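Local coordinates for malonyl CoA-acyl carrier protein transacylase (Burkholderia pseudomallei, PDB 3G87) that probably transfers the malonyl group from malonyl-CoA to holo-acyl carrier protein, releasing CoA, at residues A[7-12]-A[272-277]; A[85-90]-A[220-225]; A[24-29]-A[67-72]; A[157-162]-A[284-289]; A[227-232]-A[252-257]. All coordinates share one frame; numbering follows the deposited sequence.

Contacts 1 and 2 lie side by side in one parallel sheet, ordered 223-224, 87-90, 6-11, 269-273, their centres about 11 Å apart. Contact 5, about 10 Å from contact 2 between centres, continues from its edge strand into a loop packed against helix 251-264. Contact 4, its centre about 13 Å from that of contact 5, sits where the antiparallel sheet meets helix 279-289. Contact 3 packs two helices, its centre about 14 Å from that of contact 1. Along the chain contact 3 closes before contact 2 opens, and contact 2 before contact 5; contact 1 spans all three and alternates with contact 4. Strands near the two ends of the modelled chain, 6-11 and 269-273, so become neighbours.

Contact 1: residues A[7-12]-A[272-277]; sequences NTFMFP and TELGHG
T8, M10, T272 and L274 are tied by backbone hydrogen bonds that make strands 6-11 and 269-273 parallel neighbours, F9 pairing with T272 and M10 with E273. T272 N gives to T8 O (2.8 Å), M10 N to T272 O (2.9 Å), and L274 N to M10 O (2.7 Å). One bond joins side chains: T272 OG1 donates to N7 OD1 over 2.9 Å, in the carbonyl plane and on a lone pair. The amide of N7 gets there because its CG stands anti to the backbone N (chi1 -169°).

On the face bearing F9 and T272, the apolar contacts centre on L274. Its CD1 sits over the F9 ring, 3.6 Å from the centroid in a CH-pi contact, while its CB meets F11 CE1 at 3.7 Å. Helix 59-81 closes over this cluster through Y74. On the face bearing M10 and E273, the extended M10 chain carries its CE to 4.2 Å from E273 CB.

The carboxylate of E273 passes beside P12 and is held by T281 OG1 and L280 N. The contact thus pairs peptide groups of T8, M10, T272 and L274 beside a largely apolar cluster, and a negative charge at the start of helix 279-289 probably suits the helix dipole.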
# COMPACT_ATOMS: atom_id res chain seq x y z
N ASN A 7 -2.57 -18.87 6.37
CA ASN A 7 -1.76 -18.14 5.39
C ASN A 7 -2.33 -16.74 5.04
O ASN A 7 -3.49 -16.63 4.63
CB ASN A 7 -1.68 -19.00 4.15
CG ASN A 7 -0.66 -18.52 3.12
OD1 ASN A 7 0.14 -17.60 3.31
ND2 ASN A 7 -0.68 -19.21 1.99
N THR A 8 -1.52 -15.73 5.19
CA THR A 8 -1.82 -14.38 4.79
C THR A 8 -1.15 -13.98 3.49
O THR A 8 -0.00 -13.97 3.41
CB THR A 8 -1.43 -13.35 5.86
OG1 THR A 8 -2.09 -13.62 7.07
CG2 THR A 8 -1.81 -12.04 5.44
N PHE A 9 -1.92 -13.67 2.48
CA PHE A 9 -1.39 -13.08 1.28
C PHE A 9 -1.35 -11.56 1.45
O PHE A 9 -2.27 -10.95 1.87
CB PHE A 9 -2.19 -13.46 0.01
CG PHE A 9 -2.06 -14.90 -0.45
CD1 PHE A 9 -1.40 -15.85 0.25
CD2 PHE A 9 -2.62 -15.28 -1.63
CE1 PHE A 9 -1.31 -17.12 -0.20
CE2 PHE A 9 -2.51 -16.55 -2.09
CZ PHE A 9 -1.85 -17.48 -1.34
N MET A 10 -0.21 -10.99 1.12
CA MET A 10 0.09 -9.60 1.27
C MET A 10 0.70 -8.96 0.02
O MET A 10 1.47 -9.54 -0.64
CB MET A 10 0.89 -9.32 2.55
CG MET A 10 2.31 -9.78 2.65
SD MET A 10 2.96 -9.60 4.25
CE MET A 10 4.60 -10.00 3.97
N PHE A 11 0.26 -7.76 -0.29
CA PHE A 11 0.59 -7.06 -1.53
C PHE A 11 1.26 -5.72 -1.29
O PHE A 11 0.77 -4.94 -0.59
CB PHE A 11 -0.65 -6.91 -2.38
CG PHE A 11 -1.40 -8.17 -2.56
CD1 PHE A 11 -1.16 -8.99 -3.63
CD2 PHE A 11 -2.35 -8.56 -1.65
CE1 PHE A 11 -1.82 -10.12 -3.78
CE2 PHE A 11 -2.99 -9.71 -1.79
CZ PHE A 11 -2.75 -10.48 -2.87
N PRO A 12 2.41 -5.51 -1.91
CA PRO A 12 3.18 -4.30 -1.73
C PRO A 12 2.59 -3.07 -2.41
O PRO A 12 1.80 -3.16 -3.27
CB PRO A 12 4.52 -4.69 -2.31
CG PRO A 12 4.27 -5.66 -3.23
CD PRO A 12 3.10 -6.41 -2.82
N THR A 272 2.71 -14.34 2.93
CA THR A 272 3.26 -14.54 1.63
C THR A 272 3.13 -13.24 0.85
O THR A 272 2.01 -12.82 0.57
CB THR A 272 2.52 -15.63 0.91
OG1 THR A 272 2.43 -16.81 1.76
CG2 THR A 272 3.21 -15.94 -0.47
N GLU A 273 4.27 -12.62 0.50
CA GLU A 273 4.26 -11.40 -0.24
C GLU A 273 4.07 -11.70 -1.69
O GLU A 273 4.89 -12.44 -2.31
CB GLU A 273 5.57 -10.61 -0.07
CG GLU A 273 5.58 -9.21 -0.69
CD GLU A 273 6.69 -8.33 -0.10
OE1 GLU A 273 7.56 -8.89 0.62
OE2 GLU A 273 6.71 -7.09 -0.31
N LEU A 274 2.98 -11.14 -2.24
CA LEU A 274 2.71 -11.36 -3.66
C LEU A 274 2.89 -10.08 -4.52
O LEU A 274 2.02 -9.21 -4.56
CB LEU A 274 1.34 -12.00 -3.80
CG LEU A 274 1.39 -13.41 -3.19
CD1 LEU A 274 0.01 -14.05 -3.06
CD2 LEU A 274 2.29 -14.34 -4.02
N GLY A 275 4.01 -9.98 -5.19
CA GLY A 275 4.29 -8.81 -6.01
C GLY A 275 5.78 -8.64 -6.11
O GLY A 275 6.52 -9.50 -5.62
N HIS A 276 6.25 -7.55 -6.72
CA HIS A 276 7.70 -7.43 -6.95
C HIS A 276 8.39 -7.02 -5.64
O HIS A 276 7.89 -6.17 -4.91
CB HIS A 276 8.03 -6.42 -8.09
CG HIS A 276 9.50 -6.13 -8.26
ND1 HIS A 276 10.37 -6.96 -8.96
CD2 HIS A 276 10.27 -5.10 -7.81
CE1 HIS A 276 11.59 -6.45 -8.94
NE2 HIS A 276 11.56 -5.32 -8.25
N GLY A 277 9.53 -7.64 -5.36
CA GLY A 277 10.38 -7.25 -4.22
C GLY A 277 10.01 -7.96 -2.93
O GLY A 277 9.08 -8.78 -2.90

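Contact 2: residues A[85-90]-A[220-225]; sequences PDFLAG and AIPVIS
L88 O accepts a hydrogen bond from I224 N (2.7 Å) and also meets the CA-H of V223, 3.2 Å from V223 CA. This is the edge of the parallel sheet in the large alpha/beta subdomain, where strand 87-90 runs alongside the short, weakly bonded strand 223-224. L88 N completes the pairing by donating to P222 O. G90, at the end of strand 87-90, opens a GxSxG sequence consistent with a nucleophile elbow.

Apolar packing flanks these bonds. I221 spans P85 and L88: its CB lies 3.6 Å from L88 CD1, and its CD1 reaches P85 CG (3.7 Å), the side chains of I221 and P85 crossing at about a right angle. With CG2 anti to the backbone N and CG1 anti to the carbonyl carbon (chi1 -60°), both branches of I221 are turned to the backbone carbonyl of P85. In register, L88 CB meets V223 CG2, on the face where helix 94-101 packs, and P222 CB approaches the F87 ring at CD1 (3.8 Å). Helix 251-264 packs against F87 and I224. Beyond the direct bonds a water carries the pairing on, accepting from G90 N at 2.7 Å and donating to I224 O at 2.6 Å.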
# COMPACT_ATOMS: atom_id res chain seq x y z
N PRO A 85 -5.56 -18.04 0.47
CA PRO A 85 -5.29 -17.25 1.64
C PRO A 85 -6.37 -17.39 2.71
O PRO A 85 -7.47 -17.59 2.39
CB PRO A 85 -5.25 -15.84 1.09
CG PRO A 85 -5.99 -15.89 -0.09
CD PRO A 85 -5.85 -17.21 -0.68
N ASP A 86 -6.01 -17.31 3.97
CA ASP A 86 -6.94 -17.26 5.05
C ASP A 86 -7.15 -15.83 5.41
O ASP A 86 -8.07 -15.53 6.09
CB ASP A 86 -6.44 -17.98 6.30
CG ASP A 86 -6.31 -19.42 6.12
OD1 ASP A 86 -5.20 -19.87 6.04
OD2 ASP A 86 -7.30 -20.10 6.07
N PHE A 87 -6.28 -14.95 4.96
CA PHE A 87 -6.30 -13.57 5.38
C PHE A 87 -5.64 -12.73 4.33
O PHE A 87 -4.74 -13.16 3.71
CB PHE A 87 -5.58 -13.37 6.73
CG PHE A 87 -6.33 -13.86 7.92
CD1 PHE A 87 -7.41 -13.22 8.38
CD2 PHE A 87 -5.92 -14.95 8.58
CE1 PHE A 87 -8.07 -13.67 9.43
CE2 PHE A 87 -6.60 -15.41 9.65
CZ PHE A 87 -7.67 -14.76 10.08
N LEU A 88 -6.13 -11.53 4.14
CA LEU A 88 -5.56 -10.64 3.11
C LEU A 88 -5.24 -9.23 3.68
O LEU A 88 -6.03 -8.67 4.47
CB LEU A 88 -6.52 -10.56 1.90
CG LEU A 88 -6.70 -11.88 1.16
CD1 LEU A 88 -8.09 -11.97 0.56
CD2 LEU A 88 -5.66 -12.00 0.07
N ALA A 89 -4.09 -8.68 3.27
CA ALA A 89 -3.75 -7.31 3.63
C ALA A 89 -2.90 -6.72 2.52
O ALA A 89 -2.07 -7.40 1.94
CB ALA A 89 -3.01 -7.23 5.02
N GLY A 90 -3.10 -5.43 2.23
CA GLY A 90 -2.28 -4.72 1.26
C GLY A 90 -1.89 -3.32 1.69
O GLY A 90 -2.65 -2.65 2.37
N ALA A 220 -14.87 -12.27 0.54
CA ALA A 220 -15.10 -13.67 0.73
C ALA A 220 -14.03 -14.23 1.66
O ALA A 220 -14.20 -15.34 2.18
CB ALA A 220 -15.04 -14.33 -0.58
N ILE A 221 -12.93 -13.48 1.83
CA ILE A 221 -11.77 -13.84 2.67
C ILE A 221 -11.47 -12.51 3.41
O ILE A 221 -11.54 -11.44 2.78
CB ILE A 221 -10.52 -14.32 1.82
CG1 ILE A 221 -10.84 -15.56 0.98
CG2 ILE A 221 -9.32 -14.65 2.71
CD1 ILE A 221 -9.72 -16.01 0.01
N PRO A 222 -11.23 -12.55 4.75
CA PRO A 222 -11.08 -11.31 5.54
C PRO A 222 -9.96 -10.42 4.98
O PRO A 222 -8.87 -10.91 4.66
CB PRO A 222 -10.67 -11.80 6.92
CG PRO A 222 -11.26 -13.23 7.01
CD PRO A 222 -11.39 -13.76 5.59
N VAL A 223 -10.23 -9.13 4.81
CA VAL A 223 -9.20 -8.21 4.32
C VAL A 223 -8.97 -7.21 5.43
O VAL A 223 -9.94 -6.59 5.90
CB VAL A 223 -9.68 -7.50 3.02
CG1 VAL A 223 -8.69 -6.44 2.61
CG2 VAL A 223 -9.85 -8.51 1.87
N ILE A 224 -7.73 -7.08 5.89
CA ILE A 224 -7.45 -6.15 7.02
C ILE A 224 -7.25 -4.76 6.48
O ILE A 224 -6.39 -4.52 5.64
CB ILE A 224 -6.22 -6.51 7.88
CG1 ILE A 224 -6.20 -8.00 8.26
CG2 ILE A 224 -6.31 -5.69 9.13
CD1 ILE A 224 -7.44 -8.45 8.96
N SER A 225 -8.10 -3.85 6.93
CA SER A 225 -8.14 -2.55 6.35
C SER A 225 -7.03 -1.69 6.91
O SER A 225 -6.80 -1.68 8.11
CB SER A 225 -9.52 -1.96 6.63
OG SER A 225 -9.46 -0.55 6.82
O HOH W 1 -5.19 -4.15 3.34

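Contact 3: residues A[24-29]-A[67-72]; sequences ALFDRF and YVVNAL
L72 pushes its side chain between L25, F26 and F29. Its CB meets L25 CB at 4.2 Å, the two side chains running alongside in opposite senses. CG comes next, 3.7 Å from F29 CD1. At the fork the branches part: CD1 turns to F29 CB (4.1 Å), whereas CD2 lies 3.7 Å from the backbone carbonyl of L25, measured to its O, and 3.9 Å from F26 CD2. The side chain is twisted well off a staggered position at its first bond (chi1 -97°), and this turn goes with CD1 lying by F29 and CD2 by L25 O and F26.

The frame is a helix-helix packing in which the short helix 25-28 lies against the long helix 59-81. F29 leaves the first helix and occupies the N-cap position of helix 30-40. No hydrogen bond crosses between 24-29 and 67-72, and the joint rests on apolar side chains.

F26 lies squarely across V68 and V69, its CZ 3.8 Å from V69 CG2 and its CE2 4.0 Å from V68 CG1. Helix 44-50 also packs on F26, through I44, R45 and C48. R28 forms salt bridges to E79 and D80 further along helix 59-81, and its CG rests over one face of the F29 ring.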
# COMPACT_ATOMS: atom_id res chain seq x y z
N ALA A 24 7.77 -12.16 -17.39
CA ALA A 24 7.09 -13.07 -18.27
C ALA A 24 5.65 -13.32 -17.90
O ALA A 24 4.91 -13.80 -18.68
CB ALA A 24 7.83 -14.32 -18.36
N LEU A 25 5.27 -12.92 -16.70
CA LEU A 25 3.89 -12.91 -16.29
C LEU A 25 2.96 -12.19 -17.22
O LEU A 25 1.86 -12.55 -17.30
CB LEU A 25 3.74 -12.29 -14.94
CG LEU A 25 4.17 -13.10 -13.74
CD1 LEU A 25 4.18 -12.23 -12.54
CD2 LEU A 25 3.26 -14.28 -13.56
N PHE A 26 3.42 -11.16 -17.89
CA PHE A 26 2.57 -10.42 -18.78
C PHE A 26 2.06 -11.20 -19.97
O PHE A 26 0.97 -11.09 -20.31
CB PHE A 26 3.24 -9.13 -19.26
CG PHE A 26 3.25 -8.06 -18.25
CD1 PHE A 26 4.39 -7.69 -17.62
CD2 PHE A 26 2.11 -7.44 -17.90
CE1 PHE A 26 4.35 -6.76 -16.68
CE2 PHE A 26 2.11 -6.53 -17.00
CZ PHE A 26 3.21 -6.18 -16.38
N ASP A 27 2.92 -11.94 -20.60
CA ASP A 27 2.55 -12.83 -21.70
C ASP A 27 1.85 -14.09 -21.18
O ASP A 27 0.97 -14.60 -21.87
CB ASP A 27 3.80 -13.27 -22.47
CG ASP A 27 4.42 -12.16 -23.31
OD1 ASP A 27 3.71 -11.24 -23.80
OD2 ASP A 27 5.64 -12.25 -23.48
N ARG A 28 2.25 -14.62 -20.01
CA ARG A 28 1.51 -15.74 -19.44
C ARG A 28 0.05 -15.39 -19.29
O ARG A 28 -0.80 -16.23 -19.59
CB ARG A 28 2.08 -16.15 -18.07
CG ARG A 28 1.25 -17.24 -17.36
CD ARG A 28 1.84 -17.57 -15.96
NE ARG A 28 1.03 -18.60 -15.30
CZ ARG A 28 1.40 -19.30 -14.24
NH1 ARG A 28 2.59 -19.08 -13.68
NH2 ARG A 28 0.58 -20.24 -13.75
N PHE A 29 -0.23 -14.16 -18.87
CA PHE A 29 -1.60 -13.68 -18.65
C PHE A 29 -1.98 -12.71 -19.75
O PHE A 29 -2.48 -11.62 -19.50
CB PHE A 29 -1.76 -13.08 -17.23
CG PHE A 29 -1.71 -14.14 -16.14
CD1 PHE A 29 -0.60 -14.29 -15.35
CD2 PHE A 29 -2.77 -15.04 -15.97
CE1 PHE A 29 -0.54 -15.31 -14.35
CE2 PHE A 29 -2.70 -16.07 -15.02
CZ PHE A 29 -1.58 -16.19 -14.21
N TYR A 67 -0.41 -2.62 -9.13
CA TYR A 67 -1.64 -3.37 -9.09
C TYR A 67 -1.60 -4.56 -10.04
O TYR A 67 -1.97 -5.67 -9.65
CB TYR A 67 -2.86 -2.47 -9.44
CG TYR A 67 -4.20 -3.22 -9.55
CD1 TYR A 67 -4.97 -3.49 -8.40
CD2 TYR A 67 -4.67 -3.66 -10.79
CE1 TYR A 67 -6.19 -4.17 -8.49
CE2 TYR A 67 -5.88 -4.39 -10.90
CZ TYR A 67 -6.65 -4.61 -9.75
OH TYR A 67 -7.85 -5.29 -9.85
N VAL A 68 -1.17 -4.32 -11.27
CA VAL A 68 -1.22 -5.38 -12.29
C VAL A 68 -0.15 -6.42 -11.98
O VAL A 68 -0.39 -7.64 -12.05
CB VAL A 68 -1.04 -4.81 -13.71
CG1 VAL A 68 -1.08 -5.92 -14.72
CG2 VAL A 68 -2.15 -3.79 -14.01
N VAL A 69 1.04 -5.96 -11.60
CA VAL A 69 2.07 -6.89 -11.20
C VAL A 69 1.67 -7.68 -9.95
O VAL A 69 1.80 -8.94 -9.92
CB VAL A 69 3.45 -6.25 -11.15
CG1 VAL A 69 4.48 -7.23 -10.59
CG2 VAL A 69 3.85 -5.77 -12.63
N ASN A 70 1.14 -7.00 -8.94
CA ASN A 70 0.69 -7.73 -7.78
C ASN A 70 -0.36 -8.77 -8.20
O ASN A 70 -0.30 -9.92 -7.78
CB ASN A 70 0.07 -6.78 -6.75
CG ASN A 70 1.08 -5.91 -6.07
OD1 ASN A 70 2.31 -6.02 -6.29
ND2 ASN A 70 0.58 -5.01 -5.21
N ALA A 71 -1.35 -8.37 -8.98
CA ALA A 71 -2.39 -9.31 -9.43
C ALA A 71 -1.86 -10.53 -10.18
O ALA A 71 -2.26 -11.65 -9.92
CB ALA A 71 -3.38 -8.58 -10.32
N LEU A 72 -1.00 -10.31 -11.15
CA LEU A 72 -0.52 -11.40 -11.98
C LEU A 72 0.27 -12.38 -11.14
O LEU A 72 0.05 -13.60 -11.23
CB LEU A 72 0.30 -10.83 -13.13
CG LEU A 72 -0.47 -10.66 -14.46
CD1 LEU A 72 -1.92 -10.14 -14.34
CD2 LEU A 72 0.32 -9.81 -15.43

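Contact 4: residues A[157-162]-A[284-289]; sequences DNTPSQ and VHTIRR
T159, which faces T286 and I287 of helix 279-289, belongs to a classic beta bulge: Q162 O takes hydrogen bonds from both N158 N (3.0 Å) and T159 N (3.1 Å). The bulge closes a type I turn from T159 to Q162 that joins strands 153-159 and 162-168. The T159 hydroxyl is busy inside this turn. Its OG1 accepts from S161 N (3.2 Å), forming an ST turn, and donates to Q162 OE1 (3.0 Å) from 47° above that carbonyl plane. Its OG1 stands between the backbone N and the carbonyl carbon (chi1 84°), which brings it within range of S161 N.

Against this internally bonded tip the helix offers only carbon. T286 CG2 lies against both oxygens, 3.8 Å from T159 OG1 and 3.9 Å from Q162 OE1. I287 runs obliquely past T159, its CG1 near T159 CG2, and its CD1 presses on the carbonyl oxygen of N158, with I287 CD1 to N158 O at 3.3 Å. No hydrogen bond crosses the two segments.

Strand 157-159 and helix 284-289 cross at 73°. The turn thus brings the antiparallel, ferredoxin-like sheet against the large subdomain: N158 OD1 bonds H91 NE2, W251 and L283 lie beside N158, and helix 251-264 packs on V284 through I255.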
# COMPACT_ATOMS: atom_id res chain seq x y z
N ASP A 157 2.51 3.73 9.64
CA ASP A 157 3.17 3.16 10.78
C ASP A 157 3.51 1.74 10.37
O ASP A 157 2.65 0.86 10.37
CB ASP A 157 2.28 3.17 12.01
CG ASP A 157 2.89 2.37 13.15
OD1 ASP A 157 4.15 2.18 13.21
OD2 ASP A 157 2.09 1.89 13.97
N ASN A 158 4.77 1.55 10.00
CA ASN A 158 5.21 0.34 9.32
C ASN A 158 5.77 -0.76 10.24
O ASN A 158 5.47 -1.95 10.05
CB ASN A 158 6.21 0.71 8.21
CG ASN A 158 5.51 1.20 6.99
OD1 ASN A 158 4.36 0.86 6.77
ND2 ASN A 158 6.16 2.04 6.20
N THR A 159 6.61 -0.36 11.18
CA THR A 159 7.11 -1.26 12.24
C THR A 159 7.38 -0.33 13.40
O THR A 159 7.42 0.87 13.16
CB THR A 159 8.43 -2.01 11.89
OG1 THR A 159 9.56 -1.17 12.16
CG2 THR A 159 8.43 -2.49 10.40
N PRO A 160 7.61 -0.82 14.58
CA PRO A 160 7.83 0.09 15.69
C PRO A 160 8.96 1.08 15.53
O PRO A 160 8.90 2.14 16.12
CB PRO A 160 8.01 -0.83 16.84
CG PRO A 160 7.22 -1.98 16.46
CD PRO A 160 7.49 -2.19 15.07
N SER A 161 9.92 0.78 14.69
CA SER A 161 11.03 1.65 14.42
C SER A 161 11.03 2.21 13.02
O SER A 161 12.02 2.72 12.60
CB SER A 161 12.32 0.92 14.62
OG SER A 161 12.30 -0.27 13.89
N GLN A 162 9.92 2.10 12.32
CA GLN A 162 9.85 2.56 10.96
C GLN A 162 8.54 3.17 10.59
O GLN A 162 7.57 2.51 10.51
CB GLN A 162 10.20 1.45 9.99
CG GLN A 162 11.54 0.82 10.24
CD GLN A 162 11.69 -0.47 9.53
OE1 GLN A 162 11.82 -1.49 10.14
NE2 GLN A 162 11.64 -0.42 8.24
N VAL A 284 7.38 -7.56 8.03
CA VAL A 284 6.80 -8.58 8.87
C VAL A 284 7.86 -9.24 9.77
O VAL A 284 7.62 -9.44 10.96
CB VAL A 284 6.02 -9.63 8.07
CG1 VAL A 284 5.62 -10.80 9.00
CG2 VAL A 284 4.80 -9.01 7.40
N HIS A 285 9.05 -9.52 9.24
CA HIS A 285 10.10 -10.09 10.11
C HIS A 285 10.36 -9.16 11.30
O HIS A 285 10.46 -9.62 12.45
CB HIS A 285 11.40 -10.47 9.38
CG HIS A 285 12.51 -10.85 10.32
ND1 HIS A 285 12.43 -11.95 11.16
CD2 HIS A 285 13.70 -10.25 10.59
CE1 HIS A 285 13.53 -12.01 11.90
NE2 HIS A 285 14.31 -10.99 11.58
N THR A 286 10.41 -7.87 11.02
CA THR A 286 10.77 -6.87 12.05
C THR A 286 9.68 -6.72 13.11
O THR A 286 9.97 -6.75 14.30
CB THR A 286 11.14 -5.50 11.44
OG1 THR A 286 12.29 -5.67 10.58
CG2 THR A 286 11.45 -4.49 12.57
N ILE A 287 8.45 -6.67 12.67
CA ILE A 287 7.30 -6.69 13.51
C ILE A 287 7.29 -7.88 14.45
O ILE A 287 7.18 -7.71 15.62
CB ILE A 287 6.00 -6.58 12.67
CG1 ILE A 287 5.85 -5.20 12.09
CG2 ILE A 287 4.83 -6.79 13.48
CD1 ILE A 287 5.32 -5.17 10.82
N ARG A 288 7.43 -9.08 13.91
CA ARG A 288 7.48 -10.31 14.69
C ARG A 288 8.65 -10.37 15.69
O ARG A 288 8.48 -10.81 16.77
CB ARG A 288 7.47 -11.57 13.81
CG ARG A 288 6.23 -11.78 12.98
CD ARG A 288 6.16 -13.10 12.28
NE ARG A 288 5.45 -14.04 13.10
CZ ARG A 288 4.82 -15.10 12.71
NH1 ARG A 288 4.21 -15.77 13.60
NH2 ARG A 288 4.80 -15.52 11.51
N ARG A 289 9.81 -9.90 15.32
CA ARG A 289 10.93 -9.86 16.21
C ARG A 289 10.67 -8.95 17.39
O ARG A 289 11.08 -9.21 18.47
CB ARG A 289 12.18 -9.43 15.46
CG ARG A 289 13.45 -9.93 16.02
CD ARG A 289 14.64 -9.23 15.45
NE ARG A 289 14.71 -7.80 15.72
CZ ARG A 289 14.62 -6.86 14.80
NH1 ARG A 289 14.44 -7.21 13.56
NH2 ARG A 289 14.71 -5.57 15.13

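Contact 5: residues A[227-232]-A[252-257]; sequences VSARPY and CESIRY
Loop-on-helix packing joins residues 227-232, which follow strand 223-224, to helix 251-264, and its main element is an arginine laid over a tyrosine. The R230 guanidinium is nearly parallel to the Y257 ring, the planes 18° apart, with Y257 CD1 over its face. Nearer the backbone, R230 CD makes a CH-pi contact over the same ring, 3.7 Å from the centroid. A bend at the second side-chain torsion (chi2 -65°) turns the guanidinium back, so that NH1 donates to A229 O at 3.0 Å from above the carbonyl plane. That bond lies within the guanidinium plane and should help fix its rotation over the ring. P231 adds its CD, 3.6 Å from Y257 CE2, the proline set crosswise to the tyrosine side chain.

A229 takes a positive phi (59°), and its CB points to the helix, 3.6 Å from E253 CB. S254 OG comes within 3.4 Å of A229 CA while bonding R250 O, and E253 forms a salt bridge with R250. In the loop, R230 N donates to S228 OG at 3.0 Å. The arrangement is an ST turn, here set in a loop that leaves the edge strand of a parallel alpha/beta sheet and packs against a covering helix.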
# COMPACT_ATOMS: atom_id res chain seq x y z
N VAL A 227 -7.03 1.48 7.28
CA VAL A 227 -7.57 2.62 8.08
C VAL A 227 -7.76 2.19 9.52
O VAL A 227 -7.37 2.94 10.43
CB VAL A 227 -8.88 3.16 7.48
CG1 VAL A 227 -9.53 4.28 8.33
CG2 VAL A 227 -8.60 3.70 6.05
N SER A 228 -8.35 1.00 9.72
CA SER A 228 -8.73 0.49 11.03
C SER A 228 -7.83 -0.58 11.63
O SER A 228 -7.98 -0.95 12.81
CB SER A 228 -10.13 -0.09 10.93
OG SER A 228 -10.08 -1.27 10.13
N ALA A 229 -6.94 -1.14 10.83
CA ALA A 229 -6.16 -2.26 11.28
C ALA A 229 -7.07 -3.43 11.68
O ALA A 229 -6.70 -4.29 12.49
CB ALA A 229 -5.25 -1.83 12.43
N ARG A 230 -8.27 -3.48 11.08
CA ARG A 230 -9.21 -4.55 11.40
C ARG A 230 -9.89 -5.02 10.10
O ARG A 230 -9.83 -4.31 9.10
CB ARG A 230 -10.26 -4.06 12.42
CG ARG A 230 -9.75 -3.75 13.85
CD ARG A 230 -9.27 -5.01 14.53
NE ARG A 230 -8.85 -4.82 15.92
CZ ARG A 230 -7.64 -4.41 16.31
NH1 ARG A 230 -6.67 -4.07 15.44
NH2 ARG A 230 -7.40 -4.29 17.61
N PRO A 231 -10.53 -6.16 10.10
CA PRO A 231 -11.25 -6.63 8.94
C PRO A 231 -12.30 -5.62 8.38
O PRO A 231 -13.04 -5.06 9.12
CB PRO A 231 -11.94 -7.87 9.46
CG PRO A 231 -11.34 -8.17 10.67
CD PRO A 231 -10.74 -7.05 11.24
N TYR A 232 -12.28 -5.39 7.09
CA TYR A 232 -13.33 -4.71 6.37
C TYR A 232 -14.72 -5.21 6.79
O TYR A 232 -15.00 -6.36 6.83
CB TYR A 232 -13.15 -4.84 4.86
CG TYR A 232 -12.48 -3.71 4.11
CD1 TYR A 232 -11.14 -3.70 3.89
CD2 TYR A 232 -13.21 -2.70 3.56
CE1 TYR A 232 -10.55 -2.74 3.21
CE2 TYR A 232 -12.64 -1.72 2.89
CZ TYR A 232 -11.30 -1.73 2.70
OH TYR A 232 -10.71 -0.75 2.01
N CYS A 252 1.69 -1.92 10.87
CA CYS A 252 2.15 -2.60 12.06
C CYS A 252 1.02 -3.21 12.86
O CYS A 252 1.06 -4.34 13.18
CB CYS A 252 3.07 -1.69 12.92
SG CYS A 252 3.69 -2.36 14.43
N GLU A 253 0.02 -2.41 13.15
CA GLU A 253 -1.17 -2.82 13.86
C GLU A 253 -1.97 -3.82 13.08
O GLU A 253 -2.62 -4.60 13.64
CB GLU A 253 -2.08 -1.63 14.15
CG GLU A 253 -1.82 -0.84 15.39
CD GLU A 253 -2.63 0.43 15.44
OE1 GLU A 253 -2.33 1.36 14.71
OE2 GLU A 253 -3.59 0.50 16.17
N SER A 254 -1.92 -3.80 11.79
CA SER A 254 -2.64 -4.76 10.99
C SER A 254 -2.00 -6.13 11.08
O SER A 254 -2.63 -7.08 11.32
CB SER A 254 -2.74 -4.28 9.55
OG SER A 254 -3.53 -3.17 9.41
N ILE A 255 -0.72 -6.19 10.86
CA ILE A 255 0.06 -7.37 11.09
C ILE A 255 -0.12 -7.90 12.50
O ILE A 255 -0.45 -9.02 12.67
CB ILE A 255 1.56 -7.13 10.80
CG1 ILE A 255 1.75 -6.64 9.40
CG2 ILE A 255 2.37 -8.34 11.07
CD1 ILE A 255 1.38 -7.57 8.40
N ARG A 256 0.13 -7.07 13.49
CA ARG A 256 -0.06 -7.45 14.91
C ARG A 256 -1.49 -7.99 15.21
O ARG A 256 -1.68 -8.94 15.99
CB ARG A 256 0.28 -6.26 15.81
CG ARG A 256 1.78 -6.10 16.03
CD ARG A 256 2.12 -4.87 16.92
NE ARG A 256 3.45 -4.96 17.52
CZ ARG A 256 4.00 -3.99 18.27
NH1 ARG A 256 3.37 -2.82 18.50
NH2 ARG A 256 5.22 -4.18 18.80
N TYR A 257 -2.50 -7.40 14.56
CA TYR A 257 -3.83 -7.94 14.69
C TYR A 257 -3.85 -9.37 14.15
O TYR A 257 -4.47 -10.23 14.75
CB TYR A 257 -4.88 -7.08 13.97
CG TYR A 257 -6.28 -7.69 13.98
CD1 TYR A 257 -7.07 -7.64 15.13
CD2 TYR A 257 -6.80 -8.35 12.84
CE1 TYR A 257 -8.36 -8.22 15.15
CE2 TYR A 257 -8.11 -8.92 12.85
CZ TYR A 257 -8.89 -8.83 14.00
OH TYR A 257 -10.18 -9.38 14.06